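Local coordinates for protein proteasome accessory factor B/C (PafBC) (Paenarthrobacter aurescens, PDB 6SJ9) that acts as a transcriptional regulator of the bacterial DNA damage response, probably binding DNA through winged helix-turn-helix domains and sensing a signal through its WYL domains, at residues V139-K144 with A289-S294; I163-Q168 with R178-W183; D254-L259 with A293-H298; D521-R526 with A563-A568; A544-F549 with L578-E583. All coordinates share one frame; numbering follows the deposited sequence.

Interaction 1 (V139-K144 with A289-S294); sequences VQPRIK and AEELAS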
# COMPACT_ATOMS: atom_id res chain seq x y z
N VAL A 139 -5.81 -2.24 -8.36
CA VAL A 139 -4.37 -2.43 -8.13
C VAL A 139 -3.61 -1.94 -9.37
O VAL A 139 -3.88 -2.37 -10.49
CB VAL A 139 -4.00 -3.90 -7.82
CG1 VAL A 139 -2.52 -4.03 -7.53
CG2 VAL A 139 -4.80 -4.42 -6.64
N GLN A 140 -2.65 -1.06 -9.15
CA GLN A 140 -1.76 -0.55 -10.18
C GLN A 140 -0.35 -0.91 -9.77
O GLN A 140 -0.10 -1.23 -8.60
CB GLN A 140 -1.94 0.97 -10.32
CG GLN A 140 -1.35 1.73 -9.17
CD GLN A 140 -1.69 3.20 -9.20
OE1 GLN A 140 -2.36 3.69 -10.12
NE2 GLN A 140 -1.19 3.93 -8.22
N PRO A 141 0.62 -0.87 -10.70
CA PRO A 141 2.01 -1.09 -10.30
C PRO A 141 2.44 -0.08 -9.25
O PRO A 141 2.01 1.07 -9.25
CB PRO A 141 2.79 -0.92 -11.61
CG PRO A 141 1.77 -1.22 -12.66
CD PRO A 141 0.49 -0.71 -12.15
N ARG A 142 3.27 -0.51 -8.33
CA ARG A 142 3.66 0.35 -7.24
C ARG A 142 4.92 1.10 -7.65
O ARG A 142 5.98 0.49 -7.87
CB ARG A 142 3.87 -0.46 -5.97
CG ARG A 142 4.05 0.45 -4.77
CD ARG A 142 2.73 1.05 -4.39
NE ARG A 142 1.89 0.12 -3.65
CZ ARG A 142 1.36 0.40 -2.47
NH1 ARG A 142 0.61 -0.50 -1.85
NH2 ARG A 142 1.62 1.57 -1.89
N ILE A 143 4.80 2.40 -7.81
CA ILE A 143 5.90 3.25 -8.19
C ILE A 143 6.40 3.93 -6.95
O ILE A 143 5.68 4.70 -6.33
CB ILE A 143 5.52 4.29 -9.23
CG1 ILE A 143 4.80 3.63 -10.41
CG2 ILE A 143 6.82 5.05 -9.63
CD1 ILE A 143 5.64 2.79 -11.28
N LYS A 144 7.61 3.61 -6.53
CA LYS A 144 8.08 4.20 -5.29
C LYS A 144 9.53 4.59 -5.47
O LYS A 144 10.19 4.08 -6.37
CB LYS A 144 7.84 3.21 -4.14
CG LYS A 144 8.72 2.02 -4.18
CD LYS A 144 8.88 1.39 -2.81
CE LYS A 144 8.47 -0.07 -2.88
NZ LYS A 144 7.13 -0.42 -2.26
N ALA A 289 6.88 5.49 -17.58
CA ALA A 289 7.60 4.41 -18.25
C ALA A 289 7.75 3.19 -17.34
O ALA A 289 7.65 2.05 -17.81
CB ALA A 289 8.98 4.87 -18.72
N GLU A 290 8.01 3.42 -16.06
CA GLU A 290 8.07 2.30 -15.13
C GLU A 290 6.73 1.58 -15.09
O GLU A 290 6.68 0.36 -15.13
CB GLU A 290 8.49 2.76 -13.74
CG GLU A 290 8.58 1.57 -12.75
CD GLU A 290 9.13 1.96 -11.38
OE1 GLU A 290 9.59 3.10 -11.25
OE2 GLU A 290 9.08 1.14 -10.43
N GLU A 291 5.63 2.33 -15.06
CA GLU A 291 4.33 1.68 -15.07
C GLU A 291 4.13 0.88 -16.36
O GLU A 291 3.73 -0.29 -16.33
CB GLU A 291 3.20 2.72 -14.91
CG GLU A 291 1.83 2.07 -14.99
CD GLU A 291 0.69 3.07 -15.07
OE1 GLU A 291 0.96 4.28 -14.95
OE2 GLU A 291 -0.47 2.65 -15.31
N LEU A 292 4.44 1.49 -17.50
CA LEU A 292 4.18 0.82 -18.78
C LEU A 292 5.09 -0.38 -19.01
O LEU A 292 4.63 -1.42 -19.46
CB LEU A 292 4.28 1.82 -19.92
CG LEU A 292 3.28 2.98 -19.90
CD1 LEU A 292 3.51 3.89 -21.09
CD2 LEU A 292 1.82 2.48 -19.93
N ALA A 293 6.35 -0.30 -18.57
CA ALA A 293 7.25 -1.45 -18.66
C ALA A 293 6.71 -2.64 -17.89
O ALA A 293 6.93 -3.80 -18.29
CB ALA A 293 8.62 -1.10 -18.07
N SER A 294 6.03 -2.37 -16.76
CA SER A 294 5.41 -3.42 -15.96
C SER A 294 4.33 -4.15 -16.77
O SER A 294 4.01 -5.31 -16.47
CB SER A 294 4.88 -2.85 -14.63
OG SER A 294 3.51 -2.50 -14.72
O HOH W 1 8.95 1.55 -7.88
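Pro141 of the irregular segment 139-144 lies against Glu291 on helix 285-294, their CA atoms 6.0 Å apart, the closest CA pair between the two segments. No direct hydrogen bond ties this loop to residues 289-294. Pro141 and Ile143 direct their side chains at the helix, while Arg142 between them turns away to a salt bridge with Glu109. The end of Ile143, CD1, rests on the aliphatic part of Glu290, 3.5 Å from CG, the two side chains coming from opposite directions. Glu290 reaches that far because its CG is anti to the backbone N (chi1 -179°) and the chain stays extended beyond it. Pro141 CG sits 4.0 Å from Glu291 CG and 3.0 Å from Ser294 OG, which donates in the carbonyl plane to Glu291 O (2.7 Å). At the polar end of Glu290 a water joins the two segments: water 1 accepts from Lys144 N at 2.8 Å and lies 2.6 Å from Glu290 OE2. Gln634 NE2 of helix 627-634 bonds both Glu290 OE2 and Arg142 O. Mostly aliphatic carbons carry the direct contact, with one hydroxyl against the proline ring, and the glutamate carboxylate is tied to the loop backbone indirectly, through solvent and a third element.

Interaction 2 (I163-Q168 with R178-W183); sequences IRFGYQ and REVEPW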
# COMPACT_ATOMS: atom_id res chain seq x y z
N ILE A 163 27.78 13.50 -1.23
CA ILE A 163 27.45 12.41 -2.14
C ILE A 163 27.75 12.82 -3.58
O ILE A 163 27.95 14.00 -3.90
CB ILE A 163 25.96 11.97 -2.06
CG1 ILE A 163 25.05 13.11 -2.47
CG2 ILE A 163 25.61 11.54 -0.65
CD1 ILE A 163 23.52 12.77 -2.40
N ARG A 164 27.76 11.82 -4.45
CA ARG A 164 27.85 12.03 -5.89
C ARG A 164 26.93 11.05 -6.61
O ARG A 164 26.68 9.93 -6.13
CB ARG A 164 29.32 11.95 -6.36
CG ARG A 164 29.72 10.87 -7.34
CD ARG A 164 31.21 10.55 -7.18
NE ARG A 164 31.95 11.77 -6.91
CZ ARG A 164 33.12 11.84 -6.25
NH1 ARG A 164 33.72 10.75 -5.77
NH2 ARG A 164 33.67 13.04 -6.03
N PHE A 165 26.39 11.49 -7.74
CA PHE A 165 25.45 10.66 -8.50
C PHE A 165 25.30 11.22 -9.90
O PHE A 165 25.55 12.41 -10.15
CB PHE A 165 24.04 10.56 -7.89
CG PHE A 165 23.44 11.89 -7.59
CD1 PHE A 165 22.63 12.54 -8.54
CD2 PHE A 165 23.72 12.53 -6.38
CE1 PHE A 165 22.11 13.81 -8.25
CE2 PHE A 165 23.18 13.77 -6.09
CZ PHE A 165 22.40 14.43 -7.02
N GLY A 166 24.94 10.32 -10.82
CA GLY A 166 24.60 10.73 -12.16
C GLY A 166 23.24 11.40 -12.21
O GLY A 166 22.28 10.93 -11.61
N TYR A 167 23.16 12.52 -12.92
CA TYR A 167 21.92 13.27 -12.98
C TYR A 167 21.64 13.71 -14.41
O TYR A 167 22.47 14.37 -15.04
CB TYR A 167 21.94 14.50 -12.08
CG TYR A 167 20.54 15.01 -11.91
CD1 TYR A 167 19.63 14.24 -11.21
CD2 TYR A 167 20.15 16.22 -12.42
CE1 TYR A 167 18.34 14.66 -11.02
CE2 TYR A 167 18.82 16.67 -12.26
CZ TYR A 167 17.93 15.87 -11.56
OH TYR A 167 16.64 16.25 -11.36
N GLN A 168 20.45 13.38 -14.91
CA GLN A 168 20.07 13.83 -16.24
C GLN A 168 19.51 15.25 -16.16
O GLN A 168 18.35 15.47 -15.79
CB GLN A 168 19.08 12.86 -16.87
CG GLN A 168 19.03 13.06 -18.37
CD GLN A 168 19.00 11.75 -19.11
OE1 GLN A 168 19.97 11.37 -19.77
NE2 GLN A 168 17.88 11.03 -19.01
N ARG A 178 26.92 14.86 -10.39
CA ARG A 178 26.76 16.01 -9.51
C ARG A 178 27.38 15.69 -8.16
O ARG A 178 27.31 14.55 -7.69
CB ARG A 178 25.28 16.32 -9.35
CG ARG A 178 24.49 16.41 -10.69
CD ARG A 178 25.03 17.55 -11.55
NE ARG A 178 24.65 18.85 -11.00
CZ ARG A 178 23.51 19.49 -11.35
NH1 ARG A 178 23.18 20.69 -10.84
NH2 ARG A 178 22.71 18.92 -12.24
N GLU A 179 27.97 16.72 -7.53
CA GLU A 179 28.61 16.60 -6.23
C GLU A 179 27.77 17.43 -5.28
O GLU A 179 27.70 18.66 -5.43
CB GLU A 179 30.03 17.15 -6.23
CG GLU A 179 30.92 16.68 -7.39
CD GLU A 179 31.42 15.27 -7.19
OE1 GLU A 179 31.76 14.63 -8.20
OE2 GLU A 179 31.46 14.78 -6.03
N VAL A 180 27.13 16.75 -4.34
CA VAL A 180 26.09 17.38 -3.55
C VAL A 180 26.33 17.14 -2.07
O VAL A 180 26.64 16.02 -1.65
CB VAL A 180 24.71 16.83 -4.01
CG1 VAL A 180 23.62 17.32 -3.14
CG2 VAL A 180 24.44 17.25 -5.45
N GLU A 181 26.06 18.16 -1.27
CA GLU A 181 25.92 18.01 0.16
C GLU A 181 24.43 17.94 0.49
O GLU A 181 23.72 18.97 0.34
CB GLU A 181 26.60 19.20 0.86
CG GLU A 181 28.12 19.26 0.54
CD GLU A 181 28.81 20.54 1.01
OE1 GLU A 181 28.15 21.38 1.66
OE2 GLU A 181 30.01 20.70 0.73
N PRO A 182 23.91 16.79 0.93
CA PRO A 182 22.43 16.63 1.00
C PRO A 182 21.84 17.33 2.22
O PRO A 182 22.32 17.15 3.34
CB PRO A 182 22.24 15.12 1.10
CG PRO A 182 23.61 14.63 1.77
CD PRO A 182 24.64 15.52 1.13
N TRP A 183 20.84 18.18 1.98
CA TRP A 183 20.13 18.87 3.06
C TRP A 183 18.80 18.23 3.40
O TRP A 183 18.36 18.28 4.56
CB TRP A 183 19.85 20.32 2.71
CG TRP A 183 21.06 21.15 2.47
CD1 TRP A 183 22.36 20.79 2.62
CD2 TRP A 183 21.06 22.51 2.01
NE1 TRP A 183 23.19 21.87 2.30
CE2 TRP A 183 22.40 22.92 1.90
CE3 TRP A 183 20.05 23.41 1.67
CZ2 TRP A 183 22.76 24.22 1.48
CZ3 TRP A 183 20.42 24.69 1.24
CH2 TRP A 183 21.76 25.07 1.17
O HOH W 2 30.38 15.46 -3.58
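Arg164 and Glu179, a non-hydrogen-bonded antiparallel pair, lie side by side on one face of the sheet and form a salt bridge. Arg164 grips side-on: NE donates to Glu179 OE1 at 3.1 Å, on the syn lone pair and near the guanidinium plane, while NH2 meets OE2 at 2.8 Å. Guanidinium and carboxylate planes stand 69° apart, so the grip is twisted rather than coplanar. Water 2 donates to both Glu179 OE2 and Ile163 O, tying the carboxylate to the neighbouring strand. On the other face, Ile163 CG1 packs beside Val180 CB (4.0 Å), and Phe165 lays one ring face over Arg178 CB while CE2 touches Val180 CG2 at 3.8 Å. Across the strands, Arg178 CG touches Tyr167 CB (3.5 Å); the arginine's guanidinium is held by a salt bridge to Asp198. Backbone bonds fix these positions: Ile163 N and Val180 O pair at 2.8 Å, Arg178 N and Phe165 O likewise. Further out, Phe207 meets both the Phe165 and Tyr167 rings edge-to-face, and helix 147-159 covers Ile163 and Pro182 through Ala156. This is the antiparallel hairpin of strands 163-168 and 175-188, part of the strongly bent, Sm-like sheet of the WYL domain.

Interaction 3 (D254-L259 with A293-H298); sequences DKLLAL and ASYGPH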
# COMPACT_ATOMS: atom_id res chain seq x y z
N ASP A 254 -9.39 -5.33 -23.46
CA ASP A 254 -9.76 -6.00 -22.22
C ASP A 254 -8.59 -6.18 -21.25
O ASP A 254 -8.65 -7.03 -20.36
CB ASP A 254 -10.45 -7.34 -22.49
CG ASP A 254 -11.69 -7.18 -23.35
OD1 ASP A 254 -12.59 -6.43 -22.92
OD2 ASP A 254 -11.76 -7.79 -24.45
N LYS A 255 -7.52 -5.39 -21.39
CA LYS A 255 -6.38 -5.47 -20.49
C LYS A 255 -6.03 -4.10 -19.93
O LYS A 255 -6.43 -3.06 -20.45
CB LYS A 255 -5.15 -6.07 -21.18
CG LYS A 255 -5.30 -7.53 -21.55
CD LYS A 255 -5.50 -8.37 -20.29
CE LYS A 255 -4.65 -9.62 -20.33
NZ LYS A 255 -4.81 -10.28 -21.66
N LEU A 256 -5.28 -4.11 -18.82
CA LEU A 256 -4.72 -2.90 -18.24
C LEU A 256 -5.83 -1.98 -17.73
O LEU A 256 -6.04 -0.85 -18.21
CB LEU A 256 -3.81 -2.20 -19.26
CG LEU A 256 -2.82 -3.10 -20.01
CD1 LEU A 256 -1.84 -2.26 -20.79
CD2 LEU A 256 -2.09 -4.02 -19.06
N LEU A 257 -6.57 -2.48 -16.75
CA LEU A 257 -7.76 -1.78 -16.29
C LEU A 257 -7.40 -0.49 -15.57
O LEU A 257 -8.02 0.55 -15.81
CB LEU A 257 -8.66 -2.68 -15.43
CG LEU A 257 -9.64 -3.59 -16.19
CD1 LEU A 257 -10.80 -2.74 -16.74
CD2 LEU A 257 -9.03 -4.40 -17.33
N ALA A 258 -6.41 -0.54 -14.67
CA ALA A 258 -6.02 0.69 -14.00
C ALA A 258 -5.59 1.75 -15.00
O ALA A 258 -5.93 2.94 -14.85
CB ALA A 258 -4.89 0.42 -13.01
N LEU A 259 -4.89 1.34 -16.06
CA LEU A 259 -4.46 2.29 -17.07
C LEU A 259 -5.65 2.89 -17.81
O LEU A 259 -5.70 4.10 -18.02
CB LEU A 259 -3.50 1.61 -18.06
CG LEU A 259 -2.87 2.54 -19.10
CD1 LEU A 259 -2.09 3.64 -18.35
CD2 LEU A 259 -2.02 1.78 -20.10
N ALA A 293 6.35 -0.30 -18.57
CA ALA A 293 7.25 -1.45 -18.66
C ALA A 293 6.71 -2.64 -17.89
O ALA A 293 6.93 -3.80 -18.29
CB ALA A 293 8.62 -1.10 -18.07
N SER A 294 6.03 -2.37 -16.76
CA SER A 294 5.41 -3.42 -15.96
C SER A 294 4.33 -4.15 -16.77
O SER A 294 4.01 -5.31 -16.47
CB SER A 294 4.88 -2.85 -14.63
OG SER A 294 3.51 -2.50 -14.72
N TYR A 295 3.77 -3.49 -17.76
CA TYR A 295 2.72 -4.11 -18.56
C TYR A 295 3.27 -4.91 -19.76
O TYR A 295 2.50 -5.60 -20.43
CB TYR A 295 1.74 -3.04 -19.06
CG TYR A 295 1.01 -2.25 -17.99
CD1 TYR A 295 0.67 -2.83 -16.78
CD2 TYR A 295 0.70 -0.91 -18.20
CE1 TYR A 295 -0.00 -2.08 -15.79
CE2 TYR A 295 0.03 -0.16 -17.24
CZ TYR A 295 -0.32 -0.74 -16.03
OH TYR A 295 -0.96 0.05 -15.09
N GLY A 296 4.58 -4.85 -20.02
CA GLY A 296 5.21 -5.63 -21.07
C GLY A 296 4.60 -5.55 -22.47
O GLY A 296 4.50 -4.48 -23.07
N PRO A 297 4.26 -6.71 -23.04
CA PRO A 297 3.69 -6.71 -24.40
C PRO A 297 2.26 -6.21 -24.47
O PRO A 297 1.78 -5.97 -25.56
CB PRO A 297 3.78 -8.18 -24.82
CG PRO A 297 3.59 -8.90 -23.51
CD PRO A 297 4.30 -8.07 -22.47
N HIS A 298 1.58 -5.99 -23.34
CA HIS A 298 0.21 -5.48 -23.40
C HIS A 298 0.12 -4.03 -23.84
O HIS A 298 -0.99 -3.53 -24.04
CB HIS A 298 -0.46 -5.63 -22.05
CG HIS A 298 -0.64 -7.05 -21.61
ND1 HIS A 298 -0.75 -8.09 -22.51
CD2 HIS A 298 -0.71 -7.60 -20.37
CE1 HIS A 298 -0.89 -9.23 -21.84
NE2 HIS A 298 -0.87 -8.95 -20.54
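Leu256 packs tightly into the angle between Tyr295 and His298. Its CD2 stands over one face of the Tyr295 ring in a CH-pi contact, 4.1 Å from the centroid and 27° off the normal. The same methyl touches His298 CB at 3.8 Å, and CD1 comes 3.6 Å from His298 O. Leu256, at the N-cap position of helix 257-261, holds CG beside its backbone N (chi1 -47°), which carries both methyls toward the aromatic pair. Leu259, three residues on in the first turn of the helix, adds CD2 at 4.0 Å from Tyr295 CE2. The looser, partly exposed side is that of Lys255. Its bent chain brings CE into van der Waals contact with His298 NE2 (3.8 Å), a nitrogen weakly hydrogen-bonded to Val133 O, and NZ makes a long, weak ion pair with Asp132. The polar ends are fixed from outside: Tyr295 OH bonds Glu291 OE2, and His298 ND1 bonds Asp252 OD2. The contact lies in the ferredoxin-like WCX domain, with its four-stranded antiparallel sheet, where helix 257-261 meets the turn ending helix 285-294. Leu256 and Leu259 also pack on Ile251 of strand 245-252, and Trp654 of helix 645-659 meets the His298 ring edge-to-face.

Interaction 4 (D521-R526 with A563-A568); sequences DVDPLR and AVSGSA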
# COMPACT_ATOMS: atom_id res chain seq x y z
N ASP A 521 -2.62 -30.25 11.60
CA ASP A 521 -3.21 -29.83 12.86
C ASP A 521 -3.02 -28.33 13.02
O ASP A 521 -1.92 -27.83 12.79
CB ASP A 521 -2.53 -30.56 14.04
CG ASP A 521 -2.88 -32.07 14.07
OD1 ASP A 521 -4.04 -32.46 13.75
OD2 ASP A 521 -1.99 -32.84 14.37
N VAL A 522 -4.09 -27.61 13.35
CA VAL A 522 -4.03 -26.17 13.55
C VAL A 522 -4.72 -25.76 14.85
O VAL A 522 -5.71 -26.37 15.27
CB VAL A 522 -4.64 -25.38 12.36
CG1 VAL A 522 -4.06 -25.88 11.13
CG2 VAL A 522 -6.16 -25.57 12.28
N ASP A 523 -4.20 -24.69 15.46
CA ASP A 523 -4.85 -24.01 16.57
C ASP A 523 -5.60 -22.85 15.95
O ASP A 523 -4.98 -21.85 15.57
CB ASP A 523 -3.84 -23.48 17.60
CG ASP A 523 -2.96 -24.58 18.21
OD1 ASP A 523 -3.45 -25.71 18.48
OD2 ASP A 523 -1.78 -24.28 18.50
N PRO A 524 -6.92 -22.94 15.80
CA PRO A 524 -7.68 -21.80 15.25
C PRO A 524 -7.61 -20.61 16.19
O PRO A 524 -7.76 -20.74 17.41
CB PRO A 524 -9.11 -22.34 15.14
CG PRO A 524 -9.17 -23.43 16.14
CD PRO A 524 -7.79 -24.08 16.15
N LEU A 525 -7.42 -19.43 15.61
CA LEU A 525 -7.28 -18.20 16.39
C LEU A 525 -8.38 -17.18 16.14
O LEU A 525 -9.00 -16.72 17.10
CB LEU A 525 -5.91 -17.55 16.07
CG LEU A 525 -4.69 -18.45 16.40
CD1 LEU A 525 -3.36 -17.82 16.04
CD2 LEU A 525 -4.64 -18.82 17.92
N ARG A 526 -8.61 -16.80 14.88
CA ARG A 526 -9.55 -15.75 14.51
C ARG A 526 -10.22 -16.08 13.20
O ARG A 526 -9.56 -16.52 12.25
CB ARG A 526 -8.86 -14.38 14.35
CG ARG A 526 -8.57 -13.74 15.68
CD ARG A 526 -8.03 -12.33 15.46
NE ARG A 526 -6.65 -12.41 14.94
CZ ARG A 526 -5.88 -11.34 14.80
NH1 ARG A 526 -6.36 -10.12 15.13
NH2 ARG A 526 -4.65 -11.49 14.36
N ALA A 563 -6.33 -29.85 23.14
CA ALA A 563 -6.46 -28.42 23.37
C ALA A 563 -5.48 -27.65 22.51
O ALA A 563 -4.38 -28.12 22.21
CB ALA A 563 -6.14 -28.05 24.84
N VAL A 564 -5.85 -26.40 22.18
CA VAL A 564 -4.96 -25.56 21.40
C VAL A 564 -3.62 -25.50 22.13
O VAL A 564 -3.54 -25.55 23.36
CB VAL A 564 -5.54 -24.15 21.17
CG1 VAL A 564 -6.74 -24.22 20.26
CG2 VAL A 564 -5.89 -23.44 22.53
N SER A 565 -2.54 -25.56 21.35
CA SER A 565 -1.22 -25.69 21.95
C SER A 565 -0.76 -24.37 22.55
O SER A 565 0.11 -24.37 23.42
CB SER A 565 -0.22 -26.15 20.89
OG SER A 565 0.04 -25.01 20.07
N GLY A 566 -1.27 -23.25 22.06
CA GLY A 566 -0.72 -22.00 22.55
C GLY A 566 0.66 -21.66 22.02
O GLY A 566 1.40 -20.94 22.68
N SER A 567 1.06 -22.24 20.88
CA SER A 567 2.34 -21.88 20.29
C SER A 567 2.30 -20.52 19.61
O SER A 567 3.37 -19.98 19.31
CB SER A 567 2.80 -22.93 19.31
OG SER A 567 2.86 -24.15 19.99
N ALA A 568 1.12 -19.98 19.33
CA ALA A 568 1.07 -18.68 18.69
C ALA A 568 1.63 -17.59 19.61
O ALA A 568 2.40 -16.73 19.17
CB ALA A 568 -0.37 -18.38 18.26
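An ST turn at Ser565, in the loop leaving the sheet of the second WYL domain, is pinned to strand 517-530 by the carboxylate of Asp523. Both carboxylate oxygens bind the same residue. Ser565 OG donates to Asp523 OD2 on its syn lone pair, a short bond of 2.5 Å. Ser565 N donates to OD1 at 3.0 Å and 161°, but reaches it from above the carboxylate plane, 50° out of it. Asp523 OD1 has a second partner in Gln504 NE2 of strand 503-510; with both oxygens bonded, and OD1 twice, rotation of the carboxylate is limited. The buried acid is thus met by several donors, which would probably favour its charged form. The serine hydroxyl stands between the backbone N and the carbonyl carbon (chi1 75°), and from there also accepts from Ser567 N at 3.1 Å, closing the turn, and from Ser567 OG; it is hydrogen-bonded to His541 NE2 as well. Gly566, with positive phi, carries the chain through the bend. Around this polar centre the contact is apolar and lighter. Val564 lies against Asp523 CB and Pro524, whose ring packs on Ala498 and Ile499 of helix 489-501. Leu525 and Arg526 both face Glu537 in a classic beta bulge. Beyond the turn, Leu525 CD1 meets the methyl CB of Ala568, a poorly ordered residue, at 3.8 Å.

Interaction 5 (A544-F549 with L578-E583); sequences AGVRNF and LFTPGE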
# COMPACT_ATOMS: atom_id res chain seq x y z
N ALA A 544 4.76 -24.80 11.48
CA ALA A 544 5.23 -24.25 12.74
C ALA A 544 5.18 -22.73 12.71
O ALA A 544 6.16 -22.04 12.99
CB ALA A 544 6.64 -24.79 13.08
N GLY A 545 4.01 -22.19 12.31
CA GLY A 545 3.79 -20.76 12.33
C GLY A 545 2.34 -20.43 12.03
O GLY A 545 1.56 -21.26 11.54
N VAL A 546 2.03 -19.15 12.23
CA VAL A 546 0.66 -18.68 12.03
C VAL A 546 0.47 -18.55 10.53
O VAL A 546 1.35 -18.05 9.82
CB VAL A 546 0.43 -17.35 12.76
CG1 VAL A 546 -0.94 -16.81 12.43
CG2 VAL A 546 0.53 -17.54 14.33
N ARG A 547 -0.63 -19.09 10.02
CA ARG A 547 -1.02 -18.90 8.64
C ARG A 547 -2.45 -18.41 8.61
O ARG A 547 -3.18 -18.53 9.60
CB ARG A 547 -0.90 -20.20 7.83
CG ARG A 547 0.53 -20.78 7.78
CD ARG A 547 1.35 -19.97 6.80
NE ARG A 547 2.72 -20.46 6.59
CZ ARG A 547 3.73 -20.33 7.45
NH1 ARG A 547 3.57 -19.73 8.64
NH2 ARG A 547 4.92 -20.81 7.12
N ASN A 548 -2.86 -17.90 7.44
CA ASN A 548 -4.21 -17.42 7.21
C ASN A 548 -4.77 -18.18 6.05
O ASN A 548 -4.22 -18.10 4.95
CB ASN A 548 -4.23 -15.89 6.94
CG ASN A 548 -3.93 -15.14 8.18
OD1 ASN A 548 -4.85 -14.80 8.91
ND2 ASN A 548 -2.66 -14.99 8.52
N PHE A 549 -5.84 -18.92 6.30
CA PHE A 549 -6.44 -19.83 5.34
C PHE A 549 -7.77 -19.26 4.85
O PHE A 549 -8.46 -18.53 5.58
CB PHE A 549 -6.69 -21.20 6.01
CG PHE A 549 -5.40 -21.90 6.56
CD1 PHE A 549 -5.02 -21.75 7.88
CD2 PHE A 549 -4.67 -22.76 5.76
CE1 PHE A 549 -3.88 -22.44 8.39
CE2 PHE A 549 -3.52 -23.44 6.25
CZ PHE A 549 -3.12 -23.27 7.55
N LEU A 578 -2.54 -9.99 6.95
CA LEU A 578 -2.32 -9.87 5.51
C LEU A 578 -0.87 -10.08 5.12
O LEU A 578 -0.52 -9.84 3.96
CB LEU A 578 -2.75 -8.47 5.01
CG LEU A 578 -4.26 -8.29 5.05
CD1 LEU A 578 -4.69 -6.89 4.64
CD2 LEU A 578 -4.86 -9.35 4.07
N PHE A 579 -0.00 -10.43 6.07
CA PHE A 579 1.42 -10.54 5.80
C PHE A 579 2.02 -11.94 6.02
O PHE A 579 3.23 -12.14 5.77
CB PHE A 579 2.16 -9.49 6.64
CG PHE A 579 1.83 -8.06 6.26
CD1 PHE A 579 0.77 -7.40 6.84
CD2 PHE A 579 2.53 -7.41 5.24
CE1 PHE A 579 0.46 -6.09 6.53
CE2 PHE A 579 2.27 -6.06 4.91
CZ PHE A 579 1.21 -5.40 5.55
N THR A 580 1.25 -12.91 6.50
CA THR A 580 1.80 -14.27 6.68
C THR A 580 2.12 -14.90 5.33
O THR A 580 1.47 -14.58 4.34
CB THR A 580 0.84 -15.17 7.47
OG1 THR A 580 -0.44 -15.19 6.84
CG2 THR A 580 0.66 -14.66 8.88
N PRO A 581 3.14 -15.76 5.24
CA PRO A 581 3.38 -16.46 3.96
C PRO A 581 2.13 -17.23 3.57
O PRO A 581 1.44 -17.77 4.44
CB PRO A 581 4.56 -17.40 4.25
CG PRO A 581 4.78 -17.37 5.67
CD PRO A 581 4.08 -16.21 6.29
N GLY A 582 1.79 -17.18 2.27
CA GLY A 582 0.63 -17.88 1.74
C GLY A 582 0.92 -19.34 1.36
O GLY A 582 2.03 -19.72 0.99
N GLU A 583 -0.12 -20.17 1.47
CA GLU A 583 -0.01 -21.58 1.12
C GLU A 583 0.44 -21.76 -0.33
O GLU A 583 1.17 -22.70 -0.64
CB GLU A 583 -1.37 -22.24 1.33
CG GLU A 583 -1.40 -23.74 0.83
CD GLU A 583 -0.54 -24.67 1.72
OE1 GLU A 583 -0.25 -24.32 2.88
OE2 GLU A 583 -0.13 -25.74 1.23
O HOH W 3 -1.05 -17.24 5.37
O HOH W 4 -2.80 -19.21 2.38
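Strand 545-550, an outermost strand of the five-stranded antiparallel sheet of the second WYL domain, is flanked here by the irregular linker 578-583, which runs past it toward strand 586-592. The strand starts with a G1 beta bulge, where Ala544 and Gly545 both face Cys540. No direct backbone bond joins the linker to residues 544-549; side chains and two waters do so instead. The one direct hydrogen bond runs from Asn548 ND2 to Thr580 OG1 (2.8 Å, 159°), with the hydroxyl close to the amide plane. The two side chains cross at about a right angle, and the other end of the amide is fixed by Tyr528 OH on Asn548 OD1. Thr580 OG1 sits between its backbone N and carbonyl carbon (chi1 55°), which leaves CG2 to lie 3.6 Å from Val546 O. Water 3 gathers three groups: it accepts from Asn548 N (2.8 Å), donates to Pro581 O (2.7 Å) and is hydrogen-bonded to Thr580 OG1. Water 4 makes a second bridge, donating to Asn548 O and accepting from Glu583 N, so solvent supplies the backbone links between strand and linker. Glu583 itself turns its carboxylate to a salt bridge with Arg520. Arg547 bends at chi2 and folds back over the strand, where its NH1 donates to Val546 O (3.0 Å) from well above the carbonyl plane. In that pose the guanidinium presents one face to the proline ring of the linker, and Pro581 CG stands over its centre, 3.6 Å from Arg547 CZ.

How the interactions relate
The five contacts form two close pairs and one that stands apart. Interactions 1 and 3, centres 9 Å apart, share Ala293 and Ser294; Pro141 CD lies 3.4 Å from Tyr295 OH, and Glu291 faces Leu259, so the loop and helix 257-261 both pack on helix 285-294. Interactions 4 and 5 both reach the sheet of the second WYL domain, 13 Å between centres, and meet where Val546 CG2 touches Ala568 CB at 4.1 Å; their segments alternate along the chain. Interaction 2, in the first WYL domain, is centred 26 Å from interaction 1 and 53 Å from interaction 4. The potassium site, formed by Leu16, Thr18, Ile81, Lys83 and Ser85, includes no residue of these contacts.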